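Long-range contact in 3-oxoacyl-[acyl-carrier-protein] synthase, mitochondrial (Arabidopsis thaliana, PDB 2IX4), which catalyses the condensation steps of mitochondrial fatty acid synthesis, lengthening acyl chains by two carbons taken from malonyl-ACP: residues A[313-318]-A[409-414]. Sequence-based numbering, arbitrary orientation.
Sequences QIDYVN and VRTAMS. With K (potassium ion), chain D.
N318 and S414, bridged partners in two parallel strands, share a potassium ion: N318 gives O and OD1, and S414 OG binds at 3.0 Å. The strands belong to the C-terminal half of the thiolase fold, and A319, N415 and E368 complete the site, near the predicted catalytic H320. Behind the ion the ladder is regular, with M413 N bonded to Y316 O at 2.9 Å and N318 N to M413 O at 2.8 Å. Towards the strand starts, side chains join the backbone pairing. T411 OG1, swung between its N and carbonyl carbon (chi1 50°), donates to Q313 O at 2.6 Å, in the carbonyl plane, and accepts D315 N at 3.0 Å. D315 OD2 uses its anti lone pair to take R410 N at 2.7 Å, nearly straight, while OD1 lies over a face of the R410 guanidinium, 3.1 Å from NH1, purely electrostatic. With an alanine in place of D315, R410 N would probably lose this acceptor and the guanidinium a nearby negative charge. On the face of Y316, A412 and N318, A412 CB meets the Y316 ring edge; Y316 OH, bonded to S351, accepts N318 ND2 at 3.0 Å, tilted 26° from the amide plane.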
ATOM      1  N   GLN A 313     -14.771   3.616  29.287  1.00 23.74           N
ATOM      2  CA  GLN A 313     -14.978   2.179  29.106  1.00 23.44           C
ATOM      3  C   GLN A 313     -13.773   1.476  28.477  1.00 23.14           C
ATOM      4  O   GLN A 313     -13.838   0.285  28.167  1.00 22.99           O
ATOM      5  CB  GLN A 313     -16.246   1.916  28.288  1.00 23.52           C
ATOM      6  CG  GLN A 313     -17.541   2.157  29.059  1.00 23.83           C
ATOM      7  CD  GLN A 313     -18.773   2.072  28.178  1.00 24.53           C
ATOM      8  OE1 GLN A 313     -18.942   2.859  27.247  1.00 24.48           O
ATOM      9  NE2 GLN A 313     -19.647   1.117  28.477  1.00 25.17           N
ATOM     10  N   ILE A 314     -12.676   2.211  28.304  1.00 22.88           N
ATOM     11  CA  ILE A 314     -11.455   1.653  27.722  1.00 22.64           C
ATOM     12  C   ILE A 314     -10.466   1.265  28.819  1.00 22.48           C
ATOM     13  O   ILE A 314     -10.015   2.106  29.598  1.00 22.46           O
ATOM     14  CB  ILE A 314     -10.803   2.615  26.684  1.00 22.68           C
ATOM     15  CG1 ILE A 314     -11.805   3.009  25.589  1.00 22.67           C
ATOM     16  CG2 ILE A 314      -9.540   2.000  26.073  1.00 22.86           C
ATOM     17  CD1 ILE A 314     -12.481   1.841  24.866  1.00 22.36           C
ATOM     18  N   ASP A 315     -10.142  -0.022  28.869  1.00 22.29           N
ATOM     19  CA  ASP A 315      -9.301  -0.569  29.928  1.00 22.26           C
ATOM     20  C   ASP A 315      -7.810  -0.396  29.658  1.00 22.24           C
ATOM     21  O   ASP A 315      -7.054  -0.037  30.564  1.00 22.45           O
ATOM     22  CB  ASP A 315      -9.628  -2.049  30.161  1.00 22.13           C
ATOM     23  CG  ASP A 315     -10.999  -2.256  30.776  1.00 22.24           C
ATOM     24  OD1 ASP A 315     -11.556  -1.305  31.366  1.00 22.07           O
ATOM     25  OD2 ASP A 315     -11.522  -3.381  30.678  1.00 22.76           O
ATOM     26  N   TYR A 316      -7.394  -0.652  28.417  1.00 22.08           N
ATOM     27  CA  TYR A 316      -5.976  -0.622  28.054  1.00 21.75           C
ATOM     28  C   TYR A 316      -5.714   0.067  26.715  1.00 21.52           C
ATOM     29  O   TYR A 316      -6.424  -0.160  25.738  1.00 21.46           O
ATOM     30  CB  TYR A 316      -5.382  -2.041  28.049  1.00 21.83           C
ATOM     31  CG  TYR A 316      -3.964  -2.110  27.515  1.00 21.87           C
ATOM     32  CD1 TYR A 316      -2.918  -1.454  28.172  1.00 22.16           C
ATOM     33  CD2 TYR A 316      -3.668  -2.828  26.356  1.00 22.13           C
ATOM     34  CE1 TYR A 316      -1.613  -1.503  27.683  1.00 22.55           C
ATOM     35  CE2 TYR A 316      -2.365  -2.889  25.859  1.00 22.34           C
ATOM     36  CZ  TYR A 316      -1.344  -2.221  26.530  1.00 22.87           C
ATOM     37  OH  TYR A 316      -0.052  -2.269  26.052  1.00 23.15           O
ATOM     38  N   VAL A 317      -4.694   0.919  26.690  1.00 21.21           N
ATOM     39  CA  VAL A 317      -4.236   1.548  25.456  1.00 21.00           C
ATOM     40  C   VAL A 317      -2.783   1.149  25.192  1.00 21.06           C
ATOM     41  O   VAL A 317      -1.897   1.426  26.002  1.00 20.82           O
ATOM     42  CB  VAL A 317      -4.376   3.095  25.500  1.00 21.08           C
ATOM     43  CG1 VAL A 317      -3.694   3.746  24.299  1.00 20.78           C
ATOM     44  CG2 VAL A 317      -5.845   3.506  25.562  1.00 21.01           C
ATOM     45  N   ASN A 318      -2.549   0.469  24.074  1.00 21.06           N
ATOM     46  CA  ASN A 318      -1.192   0.231  23.608  1.00 21.18           C
ATOM     47  C   ASN A 318      -0.780   1.409  22.731  1.00 21.23           C
ATOM     48  O   ASN A 318      -1.208   1.516  21.580  1.00 21.28           O
ATOM     49  CB  ASN A 318      -1.086  -1.112  22.877  1.00 21.27           C
ATOM     50  CG  ASN A 318       0.345  -1.466  22.499  1.00 21.47           C
ATOM     51  OD1 ASN A 318       0.874  -0.966  21.506  1.00 21.95           O
ATOM     52  ND2 ASN A 318       0.970  -2.343  23.277  1.00 21.39           N
ATOM     53  N   VAL A 409      -9.151  -6.813  31.320  1.00 23.28           N
ATOM     54  CA  VAL A 409      -9.103  -6.009  30.104  1.00 23.39           C
ATOM     55  C   VAL A 409     -10.254  -6.451  29.205  1.00 23.48           C
ATOM     56  O   VAL A 409     -10.162  -7.474  28.527  1.00 23.47           O
ATOM     57  CB  VAL A 409      -7.749  -6.142  29.350  1.00 23.19           C
ATOM     58  CG1 VAL A 409      -7.691  -5.167  28.177  1.00 23.19           C
ATOM     59  CG2 VAL A 409      -6.572  -5.904  30.285  1.00 23.09           C
ATOM     60  N   ARG A 410     -11.346  -5.695  29.225  1.00 23.68           N
ATOM     61  CA  ARG A 410     -12.482  -6.004  28.354  1.00 23.96           C
ATOM     62  C   ARG A 410     -12.403  -5.228  27.040  1.00 23.49           C
ATOM     63  O   ARG A 410     -12.990  -5.635  26.041  1.00 23.35           O
ATOM     64  CB  ARG A 410     -13.822  -5.795  29.071  1.00 24.42           C
ATOM     65  CG  ARG A 410     -14.131  -4.368  29.485  1.00 26.35           C
ATOM     66  CD  ARG A 410     -15.069  -4.344  30.693  1.00 29.70           C
ATOM     67  NE  ARG A 410     -15.452  -2.980  31.058  1.00 32.00           N
ATOM     68  CZ  ARG A 410     -14.877  -2.261  32.018  1.00 33.03           C
ATOM     69  NH1 ARG A 410     -13.880  -2.769  32.737  1.00 33.80           N
ATOM     70  NH2 ARG A 410     -15.305  -1.029  32.265  1.00 33.33           N
ATOM     71  N   THR A 411     -11.661  -4.123  27.055  1.00 23.00           N
ATOM     72  CA  THR A 411     -11.456  -3.296  25.870  1.00 22.82           C
ATOM     73  C   THR A 411      -9.988  -2.878  25.754  1.00 22.84           C
ATOM     74  O   THR A 411      -9.373  -2.465  26.740  1.00 22.66           O
ATOM     75  CB  THR A 411     -12.337  -2.030  25.903  1.00 22.72           C
ATOM     76  OG1 THR A 411     -12.187  -1.383  27.168  1.00 22.41           O
ATOM     77  CG2 THR A 411     -13.806  -2.381  25.700  1.00 22.73           C
ATOM     78  N   ALA A 412      -9.436  -2.994  24.548  1.00 22.81           N
ATOM     79  CA  ALA A 412      -8.050  -2.608  24.281  1.00 22.88           C
ATOM     80  C   ALA A 412      -7.947  -1.836  22.972  1.00 22.78           C
ATOM     81  O   ALA A 412      -8.444  -2.287  21.941  1.00 22.83           O
ATOM     82  CB  ALA A 412      -7.144  -3.832  24.253  1.00 22.78           C
ATOM     83  N   MET A 413      -7.306  -0.671  23.028  1.00 22.80           N
ATOM     84  CA  MET A 413      -7.119   0.187  21.861  1.00 22.97           C
ATOM     85  C   MET A 413      -5.636   0.278  21.501  1.00 22.93           C
ATOM     86  O   MET A 413      -4.784   0.380  22.384  1.00 23.05           O
ATOM     87  CB  MET A 413      -7.701   1.581  22.130  1.00 23.02           C
ATOM     88  CG  MET A 413      -7.502   2.594  21.005  1.00 24.38           C
ATOM     89  SD  MET A 413      -8.155   4.234  21.396  1.00 27.61           S
ATOM     90  CE  MET A 413      -9.891   4.004  21.031  1.00 27.07           C
ATOM     91  N   SER A 414      -5.338   0.240  20.204  1.00 22.85           N
ATOM     92  CA  SER A 414      -3.961   0.299  19.716  1.00 22.56           C
ATOM     93  C   SER A 414      -3.779   1.396  18.663  1.00 22.45           C
ATOM     94  O   SER A 414      -4.429   1.375  17.619  1.00 22.41           O
ATOM     95  CB  SER A 414      -3.542  -1.062  19.149  1.00 22.68           C
ATOM     96  OG  SER A 414      -2.164  -1.067  18.802  1.00 23.08           O
TER
HETATM   97  K     K D1463       0.229   0.635  19.238  1.00 18.18           K